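Long-range contact in mucus binding proteinn (Lactobacillus reuteri, PDB 4MT5), which probably binds mucin as a cell-surface, wall-bound adhesin of a gut bacterium, this chain being one of its mucus-binding repeats: residues T108-D120 with Y129-K142. Residues are numbered along the deposited sequence; the frame is centred on the assembly and turned at random.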
# COMPACT_ATOMS: atom_id res chain seq x y z
N THR A 108 18.99 -22.24 -9.11
CA THR A 108 17.83 -21.54 -8.60
C THR A 108 18.15 -20.07 -8.34
O THR A 108 19.15 -19.73 -7.69
CB THR A 108 17.21 -22.29 -7.37
OG1 THR A 108 15.80 -22.08 -7.35
CG2 THR A 108 17.84 -21.87 -6.04
N THR A 109 17.34 -19.19 -8.91
CA THR A 109 17.52 -17.75 -8.71
C THR A 109 16.18 -17.07 -8.41
O THR A 109 15.18 -17.32 -9.07
CB THR A 109 18.22 -17.10 -9.93
OG1 THR A 109 17.44 -17.32 -11.10
CG2 THR A 109 19.61 -17.72 -10.15
N ALA A 110 16.16 -16.22 -7.39
CA ALA A 110 14.91 -15.60 -6.96
C ALA A 110 14.93 -14.09 -7.15
O ALA A 110 15.98 -13.45 -7.03
CB ALA A 110 14.63 -15.95 -5.51
N VAL A 111 13.77 -13.51 -7.45
CA VAL A 111 13.60 -12.06 -7.39
C VAL A 111 12.37 -11.72 -6.56
O VAL A 111 11.30 -12.29 -6.76
CB VAL A 111 13.54 -11.40 -8.78
CG1 VAL A 111 12.45 -12.01 -9.62
CG2 VAL A 111 13.34 -9.90 -8.66
N THR A 112 12.54 -10.82 -5.60
CA THR A 112 11.44 -10.36 -4.76
C THR A 112 11.10 -8.91 -5.10
O THR A 112 11.96 -8.03 -5.00
CB THR A 112 11.78 -10.45 -3.26
OG1 THR A 112 11.91 -11.82 -2.88
CG2 THR A 112 10.68 -9.82 -2.42
N PHE A 113 9.86 -8.68 -5.52
CA PHE A 113 9.37 -7.34 -5.77
C PHE A 113 8.70 -6.82 -4.50
O PHE A 113 7.90 -7.54 -3.91
CB PHE A 113 8.36 -7.35 -6.92
CG PHE A 113 8.97 -7.64 -8.25
CD1 PHE A 113 9.50 -6.62 -9.02
CD2 PHE A 113 9.01 -8.94 -8.74
CE1 PHE A 113 10.07 -6.88 -10.25
CE2 PHE A 113 9.57 -9.20 -9.98
CZ PHE A 113 10.10 -8.18 -10.73
N LYS A 114 9.03 -5.61 -4.08
CA LYS A 114 8.45 -5.02 -2.87
C LYS A 114 7.93 -3.63 -3.20
O LYS A 114 8.54 -2.92 -4.00
CB LYS A 114 9.51 -4.90 -1.77
CG LYS A 114 9.83 -6.20 -1.06
CD LYS A 114 11.11 -6.08 -0.25
CE LYS A 114 11.10 -7.05 0.93
NZ LYS A 114 12.45 -7.18 1.55
N ARG A 115 6.79 -3.25 -2.62
CA ARG A 115 6.32 -1.86 -2.74
C ARG A 115 5.57 -1.38 -1.52
O ARG A 115 4.95 -2.16 -0.80
CB ARG A 115 5.45 -1.64 -3.99
CG ARG A 115 4.04 -2.22 -3.90
CD ARG A 115 3.20 -1.82 -5.10
NE ARG A 115 1.96 -2.58 -5.20
CZ ARG A 115 1.14 -2.56 -6.25
NH1 ARG A 115 1.43 -1.81 -7.30
NH2 ARG A 115 0.03 -3.28 -6.24
N GLY A 116 5.63 -0.08 -1.30
CA GLY A 116 4.84 0.53 -0.25
C GLY A 116 3.48 0.94 -0.76
O GLY A 116 3.19 0.84 -1.95
N TYR A 117 2.64 1.44 0.14
CA TYR A 117 1.32 1.92 -0.22
C TYR A 117 0.80 2.87 0.84
O TYR A 117 1.40 3.01 1.90
CB TYR A 117 0.36 0.74 -0.37
CG TYR A 117 0.42 -0.23 0.77
CD1 TYR A 117 1.26 -1.33 0.73
CD2 TYR A 117 -0.36 -0.05 1.89
CE1 TYR A 117 1.32 -2.23 1.77
CE2 TYR A 117 -0.30 -0.94 2.95
CZ TYR A 117 0.54 -2.03 2.88
OH TYR A 117 0.60 -2.92 3.93
N THR A 118 -0.31 3.54 0.55
CA THR A 118 -0.93 4.42 1.53
C THR A 118 -2.34 3.97 1.86
O THR A 118 -3.13 3.68 0.95
CB THR A 118 -0.99 5.85 1.01
OG1 THR A 118 0.33 6.27 0.66
CG2 THR A 118 -1.53 6.78 2.10
N THR A 119 -2.66 3.89 3.15
CA THR A 119 -3.98 3.48 3.60
C THR A 119 -4.72 4.69 4.17
O THR A 119 -4.09 5.56 4.78
CB THR A 119 -3.91 2.40 4.69
OG1 THR A 119 -3.10 1.31 4.23
CG2 THR A 119 -5.29 1.86 5.00
N ASP A 120 -6.04 4.76 3.94
CA ASP A 120 -6.92 5.77 4.50
C ASP A 120 -7.24 5.30 5.92
O ASP A 120 -7.69 4.18 6.10
CB ASP A 120 -8.18 5.82 3.65
CG ASP A 120 -9.16 6.92 4.07
OD1 ASP A 120 -9.50 7.03 5.27
OD2 ASP A 120 -9.61 7.66 3.16
N TYR A 129 -0.38 3.37 -4.41
CA TYR A 129 0.77 2.48 -4.30
C TYR A 129 2.01 3.21 -4.79
O TYR A 129 1.95 3.98 -5.75
CB TYR A 129 0.57 1.22 -5.15
CG TYR A 129 -0.53 0.28 -4.66
CD1 TYR A 129 -0.25 -0.75 -3.76
CD2 TYR A 129 -1.83 0.42 -5.11
CE1 TYR A 129 -1.24 -1.63 -3.32
CE2 TYR A 129 -2.83 -0.44 -4.67
CZ TYR A 129 -2.53 -1.46 -3.78
OH TYR A 129 -3.53 -2.31 -3.35
N ASP A 130 3.13 2.97 -4.11
CA ASP A 130 4.42 3.51 -4.50
C ASP A 130 4.98 2.67 -5.62
O ASP A 130 4.50 1.57 -5.87
CB ASP A 130 5.37 3.46 -3.31
CG ASP A 130 4.93 4.38 -2.18
OD1 ASP A 130 4.17 5.34 -2.47
OD2 ASP A 130 5.34 4.15 -1.01
N PRO A 131 5.99 3.17 -6.32
CA PRO A 131 6.53 2.33 -7.40
C PRO A 131 7.12 1.01 -6.89
O PRO A 131 7.68 0.97 -5.81
CB PRO A 131 7.64 3.20 -8.01
CG PRO A 131 7.35 4.60 -7.54
CD PRO A 131 6.68 4.47 -6.21
N TRP A 132 6.98 -0.06 -7.67
CA TRP A 132 7.63 -1.34 -7.38
C TRP A 132 9.13 -1.20 -7.23
O TRP A 132 9.78 -0.50 -8.01
CB TRP A 132 7.36 -2.32 -8.53
CG TRP A 132 6.02 -2.96 -8.51
CD1 TRP A 132 5.03 -2.81 -9.43
CD2 TRP A 132 5.53 -3.87 -7.52
NE1 TRP A 132 3.94 -3.58 -9.07
CE2 TRP A 132 4.22 -4.23 -7.90
CE3 TRP A 132 6.07 -4.40 -6.34
CZ2 TRP A 132 3.44 -5.10 -7.15
CZ3 TRP A 132 5.29 -5.26 -5.60
CH2 TRP A 132 3.99 -5.61 -6.01
N THR A 133 9.70 -1.88 -6.24
CA THR A 133 11.15 -1.85 -6.04
C THR A 133 11.74 -3.25 -5.97
O THR A 133 11.12 -4.17 -5.43
CB THR A 133 11.56 -1.04 -4.76
OG1 THR A 133 11.02 -1.67 -3.59
CG2 THR A 133 11.08 0.40 -4.83
N VAL A 134 12.94 -3.41 -6.53
CA VAL A 134 13.71 -4.65 -6.43
C VAL A 134 15.04 -4.36 -5.74
O VAL A 134 15.85 -3.59 -6.26
CB VAL A 134 14.03 -5.22 -7.80
CG1 VAL A 134 14.96 -6.41 -7.67
CG2 VAL A 134 12.76 -5.60 -8.53
N ASP A 135 15.26 -4.97 -4.58
CA ASP A 135 16.41 -4.63 -3.74
C ASP A 135 16.59 -3.12 -3.60
O ASP A 135 17.64 -2.59 -3.96
CB ASP A 135 17.70 -5.25 -4.29
CG ASP A 135 17.74 -6.76 -4.12
OD1 ASP A 135 17.20 -7.25 -3.10
OD2 ASP A 135 18.29 -7.44 -5.02
N GLY A 136 15.55 -2.46 -3.10
CA GLY A 136 15.57 -1.03 -2.83
C GLY A 136 15.71 -0.08 -4.02
O GLY A 136 15.90 1.12 -3.83
N ASN A 137 15.61 -0.60 -5.24
CA ASN A 137 15.69 0.25 -6.42
C ASN A 137 14.43 0.19 -7.26
O ASN A 137 13.87 -0.89 -7.48
CB ASN A 137 16.91 -0.11 -7.27
CG ASN A 137 18.22 0.28 -6.62
OD1 ASN A 137 18.24 1.04 -5.65
ND2 ASN A 137 19.32 -0.23 -7.16
N GLN A 138 13.98 1.34 -7.75
CA GLN A 138 12.74 1.39 -8.51
C GLN A 138 12.82 0.57 -9.81
O GLN A 138 13.65 0.83 -10.66
CB GLN A 138 12.34 2.83 -8.80
CG GLN A 138 11.09 2.96 -9.63
CD GLN A 138 11.37 3.08 -11.12
OE1 GLN A 138 12.23 3.85 -11.54
NE2 GLN A 138 10.65 2.31 -11.91
N ALA A 139 11.95 -0.44 -9.93
CA ALA A 139 11.90 -1.29 -11.12
C ALA A 139 10.57 -2.05 -11.19
O ALA A 139 10.06 -2.51 -10.18
CB ALA A 139 13.06 -2.26 -11.14
N ASP A 140 10.04 -2.18 -12.41
CA ASP A 140 8.78 -2.87 -12.65
C ASP A 140 8.97 -4.25 -13.22
O ASP A 140 8.01 -5.00 -13.41
CB ASP A 140 7.91 -2.07 -13.61
CG ASP A 140 7.25 -0.90 -12.94
OD1 ASP A 140 7.19 -0.89 -11.69
OD2 ASP A 140 6.78 0.01 -13.66
N SER A 141 10.22 -4.59 -13.53
CA SER A 141 10.55 -5.91 -14.04
C SER A 141 12.01 -6.22 -13.76
O SER A 141 12.75 -5.39 -13.23
CB SER A 141 10.26 -6.00 -15.53
OG SER A 141 10.88 -4.93 -16.21
N LYS A 142 12.42 -7.42 -14.12
CA LYS A 142 13.78 -7.86 -13.87
C LYS A 142 14.03 -8.94 -14.90
O LYS A 142 13.14 -9.74 -15.20
CB LYS A 142 13.92 -8.38 -12.43
CG LYS A 142 15.22 -9.11 -12.10
CD LYS A 142 16.46 -8.26 -12.37
CE LYS A 142 17.72 -8.96 -11.85
NZ LYS A 142 17.72 -10.43 -12.17
O HOH W 1 13.40 -6.97 -3.00
O HOH W 2 3.42 -0.12 -7.83
O HOH W 3 7.53 0.94 -3.03
O HOH W 4 1.47 5.00 -1.30
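K114 and T133 form an antiparallel hydrogen-bonded pair, with K114 N to T133 O at 2.9 Å and nearly straight (173°); a second antiparallel pairing, Y117 with Y129, follows one residue out of step. The intervening loop is bridged by the bond from D130 N to G116 O and by a water joining G116 N to P131 O. K114 O takes two donors: T133 N at 2.7 Å, and T133 OG1, which reaches it from above the carbonyl plane. Between the two pairings the R115 chain, stretched out as far as NE, slides between two aromatic rings. Its guanidinium stacks on W132 with the two planes only 10° apart and centres separated by 4.3 Å, while Y129 meets the opposite face more tilted (28°), centres 3.9 Å apart. Further back, R115 CD sits squarely over the six-membered ring of W132, 3.7 Å from its centroid, a CH-pi contact. W132 also touches F113, CE3 lying 3.8 Å from F113 CB. F113 CG, anti to its own carbonyl carbon, turns the ring so that it reaches V134 CG2 and presents its edge to the S141 backbone. Were W132 replaced by alanine, one guanidinium face would probably lose its stacking partner, leaving R115 freer to swing. E85, outside both segments, forms a salt bridge with R115 NE, and a water links R115 NH1 to D130 O. Within this beta-grasp-related Muc B2-like domain, the stacked rings, E85 and the water together are likely to fix the arginine's rotation where strand 104-120 changes register against its neighbour.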